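Local coordinates for protein acetylxylan esterase A (Aspergillus awamori, PDB 5X6S) that removes acetyl side groups from the backbone of acetylated xylans, as a secreted serine esterase of carbohydrate esterase family 1, at residues 5-10 / 17-22; 33-38 / 63-68; 91-96 / 130-135. All blocks are in the same frame, centred on the assembly; numbering follows the deposited sequence.

The three contacts follow one another along the chain of this alpha/beta-hydrolase fold, and interactions 1 and 2 lie on the same side of the chain's centre. Interaction 1 is the hairpin of strands 3-7 and 18-23 at one end of the mixed sheet. Interaction 2 pairs strands 33-37 and 63-68; its centre is about 10 Å from that of interaction 1, and strand 18-23 lies next to strand 63-68. Interaction 3 joins helix 91-106 to the end of helix 120-131, its centre about 13 Å from that of interaction 2 and about 16 Å from that of interaction 1. Ile95 packs on Val35, Ile37 and Pro67, and Ser94 meets Phe10. Helix 91-106 thus touches both other contacts.

Interaction 1: 5-10 / 17-22; sequences QQVTDF and VGMYIY
Val17 meets Phe10 through its backbone. Its O lies at the edge of the Phe10 ring, in plane, 3.9 Å from CZ. Met19 contacts 5-10 through both backbone and side chain. Its O accepts a nearly straight hydrogen bond from Val7 N (2.9 Å). Its N donates to a water that also accepts a bond from Gln6 NE2 and donates one to Val7 O. The water bridges the two chains beside the Val7 N - Met19 O bond. The Met19 side chain is extended, with CG anti to the backbone N (chi1 175°). It runs beside Val7 in the same direction, and SD comes 3.8 Å from Val7 CB. SD also sits obliquely to the Phe10 ring, 4.2 Å from its centroid, a Met-aromatic contact. This is the beta hairpin of strands 3-7 and 18-23, antiparallel at the end of the alpha/beta-hydrolase sheet. The side chains of Val17 and Met19 also touch Met98 of helix 91-106. Tyr20 and Gln6 form the non-hydrogen-bonded pair. The aliphatic part of Gln6 crosses one face of the Tyr20 ring, with CG 4.2 Å from the centroid, a CH-pi contact. The Gln6 amide plane is 31° from the ring plane. Tyr20 CA also approaches Gln5 O. Ile21 closes the hydrogen-bonded pair with Gln5: Ile21 N binds Gln5 O at 2.8 Å, and Gln5 N binds Ile21 O at 2.9 Å. Ile21 CG1 meets Val7 CG2 at 4.2 Å, on the face shared with Met19.

Interaction 2: 33-38 / 63-68; sequences IVVAIH and IVIYPS
Ile33 and Ile65 both turn CG1 away from the carbonyl carbon (chi1 -68° and -63°). This directs Ile33 CG2 to Ile65 CD1 at 3.8 Å. Val35 holds CG1 anti to its own N, and that methyl packs on Pro67 CG at 3.8 Å, the two side chains crossing at about a right angle. On the other face, Val64 CG1 reaches Ala36 CB, and Ala36 CB also touches Tyr66 CD1 at 3.9 Å. The backbones run parallel in register. Val34 N donates to Ile63 O, Ile65 N to Val34 O (2.8 Å), and Ala36 N to Ile65 O. Pro67 has no N-H to continue the ladder. A water takes over there, donating to Ala36 O and Pro67 O, with a weak bond from His38 N. The His38 ring puts its edge to Pro67 O, CD2 lying 3.3 Å away, while its NE2 is bonded to Ser69 N. Helix 91-106 packs on Ile33, Val35 and Ile65, and Tyr53 on Ala36 and Val64. The His38 side chain is about 9 Å from that of Ser119, the probable charge-relay serine. With helix 53-60 in their link, strands 33-37 and 63-68 form a beta-alpha-beta crossover in the helix-flanked parallel core, as in alpha/beta-hydrolases.

Interaction 3: 91-96 / 130-135; sequences NSNSIA and ATYPEL. With NA (sodium ion), chain G.
The Tyr132 ring carries Ala96 on one face. Ala96 CB stands over it, 3.8 Å from the centroid and 15° off the normal, a CH-pi contact. At the ring edge, in plane, lies a water. The ring also meets that of His86. The Asn93 amide crosses the hydroxyl end of the ring obliquely, its plane 43° from that of the ring. Its CG comes 3.1 Å from Tyr132 OH, but neither OD1 nor ND2 is well angled for a hydrogen bond to that oxygen. Asn93 OD1 is instead bonded to Gly89 N. Tyr132 CG is anti to the carbonyl carbon (chi1 -54°), and the ring projects to helix 91-106, where CE2 lies 3.6 Å from Ser92 O. Ala96 CB also touches Leu135 CD1 at 3.7 Å, at about a right angle to its contact with the ring. Ser92 CB touches Thr131 OG1 at 3.9 Å. Tyr132 is the first residue past helix 120-131. In the 3-10 segment 133-135, Glu134 O binds a sodium ion with two waters and Glu134 O of the second subunit. The protein is described as a monomer, so the shared ion probably belongs to the crystal assembly. No direct hydrogen bond spans the two segments; the water donates to Ser92 OG and lies 2.6 Å from Tyr132 OH. The buried phenol also bonds to Asn87 N, and Ser92 OG to Thr83 O. Loop groups and the water thus satisfy these hydroxyls, while Ala96 packing on Tyr132 and Leu135 holds helix 91-106 against the chain that leaves helix 120-131.

Interaction 1: 5-10 / 17-22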
loop_
_atom_site.group_PDB
_atom_site.type_symbol
_atom_site.label_atom_id
_atom_site.label_comp_id
_atom_site.label_asym_id
_atom_site.label_seq_id
_atom_site.Cartn_x
_atom_site.Cartn_y
_atom_site.Cartn_z
ATOM N N GLN A 5 -2.509 -15.256 -20.478
ATOM C CA GLN A 5 -2.808 -16.503 -19.755
ATOM C C GLN A 5 -4.021 -16.247 -18.873
ATOM O O GLN A 5 -4.119 -15.175 -18.219
ATOM C CB GLN A 5 -1.635 -16.947 -18.853
ATOM C CG GLN A 5 -0.259 -17.061 -19.563
ATOM C CD GLN A 5 0.896 -16.189 -18.905
ATOM O OE1 GLN A 5 1.034 -14.939 -19.161
ATOM N NE2 GLN A 5 1.749 -16.854 -18.116
ATOM N N GLN A 6 -4.909 -17.227 -18.824
ATOM C CA GLN A 6 -5.957 -17.240 -17.814
ATOM C C GLN A 6 -5.456 -17.816 -16.488
ATOM O O GLN A 6 -4.722 -18.795 -16.478
ATOM C CB GLN A 6 -7.171 -18.001 -18.286
ATOM C CG GLN A 6 -8.271 -18.023 -17.255
ATOM C CD GLN A 6 -9.574 -18.606 -17.735
ATOM O OE1 GLN A 6 -9.655 -19.185 -18.814
ATOM N NE2 GLN A 6 -10.600 -18.462 -16.928
ATOM N N VAL A 7 -5.833 -17.193 -15.378
ATOM C CA VAL A 7 -5.479 -17.628 -14.063
ATOM C C VAL A 7 -6.752 -17.928 -13.312
ATOM O O VAL A 7 -7.671 -17.114 -13.245
ATOM C CB VAL A 7 -4.611 -16.599 -13.291
ATOM C CG1 VAL A 7 -4.359 -17.076 -11.869
ATOM C CG2 VAL A 7 -3.317 -16.292 -14.067
ATOM N N THR A 8 -6.790 -19.109 -12.720
ATOM C CA THR A 8 -8.006 -19.636 -12.150
ATOM C C THR A 8 -8.008 -19.760 -10.670
ATOM O O THR A 8 -9.071 -19.840 -10.062
ATOM C CB THR A 8 -8.363 -21.000 -12.774
ATOM O OG1 THR A 8 -9.598 -21.397 -12.244
ATOM C CG2 THR A 8 -7.396 -22.038 -12.468
ATOM N N ASP A 9 -6.869 -19.781 -10.019
ATOM C CA ASP A 9 -6.966 -19.954 -8.540
ATOM C C ASP A 9 -6.229 -18.814 -7.868
ATOM O O ASP A 9 -5.110 -18.983 -7.357
ATOM C CB ASP A 9 -6.387 -21.334 -8.178
ATOM C CG ASP A 9 -6.407 -21.634 -6.675
ATOM O OD1 ASP A 9 -7.524 -21.681 -6.092
ATOM O OD2 ASP A 9 -5.295 -21.864 -6.091
ATOM N N PHE A 10 -6.823 -17.631 -7.878
ATOM C CA PHE A 10 -6.077 -16.450 -7.438
ATOM C C PHE A 10 -6.538 -15.946 -6.082
ATOM O O PHE A 10 -6.130 -14.866 -5.671
ATOM C CB PHE A 10 -6.170 -15.333 -8.484
ATOM C CG PHE A 10 -7.573 -14.972 -8.848
ATOM C CD1 PHE A 10 -8.287 -14.069 -8.075
ATOM C CD2 PHE A 10 -8.195 -15.550 -9.970
ATOM C CE1 PHE A 10 -9.623 -13.752 -8.388
ATOM C CE2 PHE A 10 -9.529 -15.232 -10.287
ATOM C CZ PHE A 10 -10.212 -14.307 -9.543
ATOM N N VAL A 17 -15.533 -14.005 -11.236
ATOM C CA VAL A 17 -14.884 -13.124 -12.198
ATOM C C VAL A 17 -13.721 -13.879 -12.883
ATOM O O VAL A 17 -12.989 -14.610 -12.195
ATOM C CB VAL A 17 -14.373 -11.840 -11.483
ATOM C CG1 VAL A 17 -13.834 -10.830 -12.459
ATOM C CG2 VAL A 17 -15.473 -11.246 -10.628
ATOM N N GLY A 18 -13.517 -13.688 -14.192
ATOM C CA GLY A 18 -12.326 -14.267 -14.867
ATOM C C GLY A 18 -11.070 -13.420 -14.683
ATOM O O GLY A 18 -11.168 -12.201 -14.551
ATOM N N MET A 19 -9.901 -14.044 -14.682
ATOM C CA MET A 19 -8.658 -13.333 -14.589
ATOM C C MET A 19 -7.756 -13.720 -15.751
ATOM O O MET A 19 -7.484 -14.911 -15.934
ATOM C CB MET A 19 -7.937 -13.645 -13.285
ATOM C CG MET A 19 -6.585 -13.019 -13.194
ATOM S SD MET A 19 -5.748 -13.376 -11.664
ATOM C CE MET A 19 -4.132 -12.670 -11.962
ATOM N N TYR A 20 -7.340 -12.747 -16.534
ATOM C CA TYR A 20 -6.358 -12.961 -17.598
ATOM C C TYR A 20 -5.222 -12.006 -17.402
ATOM O O TYR A 20 -5.438 -10.829 -17.091
ATOM C CB TYR A 20 -6.949 -12.781 -18.991
ATOM C CG TYR A 20 -8.121 -13.715 -19.278
ATOM C CD1 TYR A 20 -9.376 -13.446 -18.788
ATOM C CD2 TYR A 20 -7.946 -14.872 -19.999
ATOM C CE1 TYR A 20 -10.471 -14.264 -19.067
ATOM C CE2 TYR A 20 -9.022 -15.716 -20.284
ATOM C CZ TYR A 20 -10.280 -15.404 -19.805
ATOM O OH TYR A 20 -11.333 -16.243 -20.014
ATOM N N ILE A 21 -3.997 -12.478 -17.593
ATOM C CA ILE A 21 -2.824 -11.604 -17.506
ATOM C C ILE A 21 -1.945 -11.628 -18.734
ATOM O O ILE A 21 -1.773 -12.674 -19.385
ATOM C CB ILE A 21 -1.948 -11.898 -16.275
ATOM C CG1 ILE A 21 -1.372 -13.310 -16.312
ATOM C CG2 ILE A 21 -2.771 -11.770 -15.027
ATOM C CD1 ILE A 21 -0.347 -13.517 -15.171
ATOM N N TYR A 22 -1.409 -10.466 -19.088
ATOM C CA TYR A 22 -0.376 -10.403 -20.083
ATOM C C TYR A 22 0.949 -10.199 -19.380
ATOM O O TYR A 22 1.180 -9.154 -18.764
ATOM C CB TYR A 22 -0.588 -9.310 -21.124
ATOM C CG TYR A 22 0.485 -9.326 -22.196
ATOM C CD1 TYR A 22 0.397 -10.179 -23.297
ATOM C CD2 TYR A 22 1.584 -8.503 -22.122
ATOM C CE1 TYR A 22 1.429 -10.211 -24.279
ATOM C CE2 TYR A 22 2.579 -8.508 -23.087
ATOM C CZ TYR A 22 2.492 -9.376 -24.178
ATOM O OH TYR A 22 3.486 -9.366 -25.139
HETATM O O HOH W 1 -10.103 -16.893 -14.505
#

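Interaction 2: 33-38 / 63-68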
loop_
_atom_site.group_PDB
_atom_site.type_symbol
_atom_site.label_atom_id
_atom_site.label_comp_id
_atom_site.label_asym_id
_atom_site.label_seq_id
_atom_site.Cartn_x
_atom_site.Cartn_y
_atom_site.Cartn_z
ATOM N N ILE A 33 2.294 -3.174 -12.192
ATOM C CA ILE A 33 1.054 -3.860 -12.620
ATOM C C ILE A 33 0.069 -2.824 -13.095
ATOM O O ILE A 33 -0.109 -1.785 -12.458
ATOM C CB ILE A 33 0.378 -4.705 -11.476
ATOM C CG1 ILE A 33 1.239 -5.913 -11.093
ATOM C CG2 ILE A 33 -1.028 -5.105 -11.857
ATOM C CD1 ILE A 33 0.838 -6.572 -9.797
ATOM N N VAL A 34 -0.562 -3.098 -14.214
ATOM C CA VAL A 34 -1.691 -2.286 -14.694
ATOM C C VAL A 34 -2.909 -3.177 -14.786
ATOM O O VAL A 34 -2.877 -4.204 -15.486
ATOM C CB VAL A 34 -1.434 -1.631 -16.103
ATOM C CG1 VAL A 34 -2.700 -0.928 -16.626
ATOM C CG2 VAL A 34 -0.300 -0.635 -16.036
ATOM N N VAL A 35 -3.993 -2.796 -14.090
ATOM C CA VAL A 35 -5.238 -3.503 -14.153
ATOM C C VAL A 35 -6.103 -2.725 -15.171
ATOM O O VAL A 35 -6.350 -1.517 -14.970
ATOM C CB VAL A 35 -5.967 -3.619 -12.769
ATOM C CG1 VAL A 35 -7.271 -4.372 -12.879
ATOM C CG2 VAL A 35 -5.099 -4.199 -11.660
ATOM N N ALA A 36 -6.520 -3.394 -16.242
ATOM C CA ALA A 36 -7.228 -2.783 -17.349
ATOM C C ALA A 36 -8.619 -3.424 -17.468
ATOM O O ALA A 36 -8.750 -4.638 -17.774
ATOM C CB ALA A 36 -6.427 -2.932 -18.658
ATOM N N ILE A 37 -9.672 -2.627 -17.194
ATOM C CA ILE A 37 -11.004 -3.157 -16.942
ATOM C C ILE A 37 -11.990 -2.815 -18.066
ATOM O O ILE A 37 -12.203 -1.621 -18.377
ATOM C CB ILE A 37 -11.568 -2.662 -15.600
ATOM C CG1 ILE A 37 -10.536 -2.854 -14.463
ATOM C CG2 ILE A 37 -12.918 -3.328 -15.318
ATOM C CD1 ILE A 37 -10.973 -2.310 -13.084
ATOM N N HIS A 38 -12.552 -3.862 -18.682
ATOM C CA HIS A 38 -13.260 -3.753 -19.920
ATOM C C HIS A 38 -14.683 -3.137 -19.757
ATOM O O HIS A 38 -15.206 -3.046 -18.644
ATOM C CB HIS A 38 -13.360 -5.131 -20.567
ATOM C CG HIS A 38 -14.300 -6.065 -19.882
ATOM N ND1 HIS A 38 -15.677 -5.983 -20.012
ATOM C CD2 HIS A 38 -14.062 -7.122 -19.076
ATOM C CE1 HIS A 38 -16.249 -6.943 -19.316
ATOM N NE2 HIS A 38 -15.292 -7.660 -18.732
ATOM N N ILE A 63 3.257 -5.990 -15.730
ATOM C CA ILE A 63 2.306 -7.042 -16.049
ATOM C C ILE A 63 0.929 -6.363 -16.194
ATOM O O ILE A 63 0.626 -5.449 -15.437
ATOM C CB ILE A 63 2.260 -8.111 -14.922
ATOM C CG1 ILE A 63 3.609 -8.859 -14.902
ATOM C CG2 ILE A 63 1.084 -9.094 -15.084
ATOM C CD1 ILE A 63 3.817 -9.745 -13.699
ATOM N N VAL A 64 0.125 -6.808 -17.135
ATOM C CA VAL A 64 -1.279 -6.330 -17.239
ATOM C C VAL A 64 -2.281 -7.359 -16.793
ATOM O O VAL A 64 -2.165 -8.532 -17.175
ATOM C CB VAL A 64 -1.677 -5.875 -18.695
ATOM C CG1 VAL A 64 -2.967 -5.000 -18.644
ATOM C CG2 VAL A 64 -0.535 -5.162 -19.394
ATOM N N ILE A 65 -3.239 -6.964 -15.955
ATOM C CA ILE A 65 -4.311 -7.855 -15.497
ATOM C C ILE A 65 -5.585 -7.387 -16.148
ATOM O O ILE A 65 -5.888 -6.204 -16.094
ATOM C CB ILE A 65 -4.527 -7.844 -13.961
ATOM C CG1 ILE A 65 -3.280 -8.362 -13.235
ATOM C CG2 ILE A 65 -5.778 -8.674 -13.607
ATOM C CD1 ILE A 65 -3.319 -8.083 -11.707
ATOM N N TYR A 66 -6.312 -8.319 -16.775
ATOM C CA TYR A 66 -7.549 -8.003 -17.485
ATOM C C TYR A 66 -8.653 -8.797 -16.826
ATOM O O TYR A 66 -8.852 -9.980 -17.171
ATOM C CB TYR A 66 -7.431 -8.366 -19.010
ATOM C CG TYR A 66 -6.308 -7.696 -19.767
ATOM C CD1 TYR A 66 -6.468 -6.418 -20.351
ATOM C CD2 TYR A 66 -5.078 -8.334 -19.929
ATOM C CE1 TYR A 66 -5.454 -5.814 -21.080
ATOM C CE2 TYR A 66 -4.053 -7.732 -20.652
ATOM C CZ TYR A 66 -4.209 -6.481 -21.196
ATOM O OH TYR A 66 -3.155 -5.926 -21.875
ATOM N N PRO A 67 -9.380 -8.198 -15.857
ATOM C CA PRO A 67 -10.495 -8.931 -15.239
ATOM C C PRO A 67 -11.601 -9.103 -16.275
ATOM O O PRO A 67 -11.654 -8.339 -17.214
ATOM C CB PRO A 67 -10.974 -7.984 -14.109
ATOM C CG PRO A 67 -9.780 -7.072 -13.842
ATOM C CD PRO A 67 -9.230 -6.861 -15.259
ATOM N N SER A 68 -12.430 -10.145 -16.102
ATOM C CA SER A 68 -13.453 -10.479 -17.100
ATOM C C SER A 68 -14.797 -10.704 -16.423
ATOM O O SER A 68 -14.952 -11.600 -15.609
ATOM C CB SER A 68 -13.052 -11.716 -17.874
ATOM O OG SER A 68 -13.575 -11.636 -19.147
HETATM O O HOH W 2 -10.776 -6.210 -18.522
#

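Interaction 3: 91-96 / 130-135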
loop_
_atom_site.group_PDB
_atom_site.type_symbol
_atom_site.label_atom_id
_atom_site.label_comp_id
_atom_site.label_asym_id
_atom_site.label_seq_id
_atom_site.Cartn_x
_atom_site.Cartn_y
_atom_site.Cartn_z
ATOM N N ASN A 91 -17.547 -8.388 -7.171
ATOM C CA ASN A 91 -16.605 -8.335 -8.266
ATOM C C ASN A 91 -15.341 -7.577 -7.874
ATOM O O ASN A 91 -14.247 -7.979 -8.196
ATOM C CB ASN A 91 -17.138 -7.606 -9.502
ATOM C CG ASN A 91 -18.181 -8.356 -10.315
ATOM O OD1 ASN A 91 -18.732 -7.788 -11.194
ATOM N ND2 ASN A 91 -18.424 -9.610 -10.037
ATOM N N SER A 92 -15.521 -6.463 -7.200
ATOM C CA SER A 92 -14.377 -5.638 -6.819
ATOM C C SER A 92 -13.342 -6.362 -5.938
ATOM O O SER A 92 -12.103 -6.196 -6.110
ATOM C CB SER A 92 -14.866 -4.350 -6.177
ATOM O OG SER A 92 -15.766 -4.610 -5.109
ATOM N N ASN A 93 -13.845 -7.163 -5.006
ATOM C CA ASN A 93 -13.054 -8.020 -4.142
ATOM C C ASN A 93 -12.241 -9.041 -4.971
ATOM O O ASN A 93 -11.090 -9.262 -4.724
ATOM C CB ASN A 93 -13.952 -8.724 -3.136
ATOM C CG ASN A 93 -13.261 -9.103 -1.825
ATOM O OD1 ASN A 93 -13.908 -9.175 -0.802
ATOM N ND2 ASN A 93 -11.977 -9.310 -1.854
ATOM N N SER A 94 -12.876 -9.627 -5.971
ATOM C CA SER A 94 -12.197 -10.511 -6.861
ATOM C C SER A 94 -11.025 -9.846 -7.559
ATOM O O SER A 94 -9.936 -10.420 -7.603
ATOM C CB SER A 94 -13.194 -11.071 -7.880
ATOM O OG SER A 94 -14.082 -11.985 -7.232
ATOM N N ILE A 95 -11.245 -8.643 -8.103
ATOM C CA ILE A 95 -10.195 -7.912 -8.788
ATOM C C ILE A 95 -9.025 -7.638 -7.835
ATOM O O ILE A 95 -7.839 -7.787 -8.202
ATOM C CB ILE A 95 -10.738 -6.594 -9.414
ATOM C CG1 ILE A 95 -11.752 -6.930 -10.537
ATOM C CG2 ILE A 95 -9.592 -5.761 -9.978
ATOM C CD1 ILE A 95 -12.415 -5.685 -11.118
ATOM N N ALA A 96 -9.339 -7.269 -6.604
ATOM C CA ALA A 96 -8.331 -7.060 -5.568
ATOM C C ALA A 96 -7.433 -8.297 -5.405
ATOM O O ALA A 96 -6.191 -8.175 -5.352
ATOM C CB ALA A 96 -8.984 -6.731 -4.267
ATOM N N ALA A 130 -12.099 3.285 -4.331
ATOM C CA ALA A 130 -12.839 3.487 -3.085
ATOM C C ALA A 130 -12.856 2.266 -2.174
ATOM O O ALA A 130 -12.849 2.410 -0.939
ATOM C CB ALA A 130 -14.254 3.877 -3.412
ATOM N N THR A 131 -12.914 1.073 -2.752
ATOM C CA THR A 131 -13.074 -0.157 -1.952
ATOM C C THR A 131 -11.718 -0.773 -1.562
ATOM O O THR A 131 -11.608 -1.321 -0.473
ATOM C CB THR A 131 -13.922 -1.227 -2.672
ATOM O OG1 THR A 131 -13.454 -1.405 -4.017
ATOM C CG2 THR A 131 -15.421 -0.860 -2.683
ATOM N N TYR A 132 -10.719 -0.715 -2.464
ATOM C CA TYR A 132 -9.335 -1.203 -2.220
ATOM C C TYR A 132 -8.275 -0.092 -2.439
ATOM O O TYR A 132 -7.301 -0.279 -3.154
ATOM C CB TYR A 132 -9.056 -2.531 -3.010
ATOM C CG TYR A 132 -10.110 -3.520 -2.668
ATOM C CD1 TYR A 132 -9.948 -4.395 -1.589
ATOM C CD2 TYR A 132 -11.341 -3.523 -3.340
ATOM C CE1 TYR A 132 -10.956 -5.251 -1.221
ATOM C CE2 TYR A 132 -12.356 -4.387 -2.978
ATOM C CZ TYR A 132 -12.154 -5.236 -1.891
ATOM O OH TYR A 132 -13.176 -6.061 -1.502
ATOM N N PRO A 133 -8.474 1.107 -1.806
ATOM C CA PRO A 133 -7.516 2.221 -2.025
ATOM C C PRO A 133 -6.056 1.849 -1.750
ATOM O O PRO A 133 -5.158 2.341 -2.428
ATOM C CB PRO A 133 -7.993 3.288 -1.026
ATOM C CG PRO A 133 -8.760 2.515 0.022
ATOM C CD PRO A 133 -9.474 1.463 -0.782
ATOM N N GLU A 134 -5.842 0.935 -0.796
ATOM C CA GLU A 134 -4.515 0.447 -0.383
ATOM C C GLU A 134 -3.704 -0.217 -1.481
ATOM O O GLU A 134 -2.502 -0.252 -1.390
ATOM C CB GLU A 134 -4.627 -0.522 0.815
ATOM C CG GLU A 134 -5.243 -1.923 0.530
ATOM C CD GLU A 134 -6.767 -1.982 0.479
ATOM O OE1 GLU A 134 -7.418 -0.914 0.588
ATOM O OE2 GLU A 134 -7.338 -3.097 0.328
ATOM N N LEU A 135 -4.370 -0.751 -2.520
ATOM C CA LEU A 135 -3.661 -1.464 -3.569
ATOM C C LEU A 135 -3.054 -0.570 -4.686
ATOM O O LEU A 135 -2.105 -0.981 -5.361
ATOM C CB LEU A 135 -4.586 -2.514 -4.204
ATOM C CG LEU A 135 -5.012 -3.653 -3.299
ATOM C CD1 LEU A 135 -5.974 -4.574 -4.062
ATOM C CD2 LEU A 135 -3.835 -4.434 -2.720
HETATM NA NA NA G . 0.105 -0.653 -0.090
HETATM O O HOH W 3 -15.526 -5.790 -2.592
HETATM O O HOH W 4 -1.050 -1.193 1.940
HETATM O O HOH W 5 0.727 -0.334 -1.961
#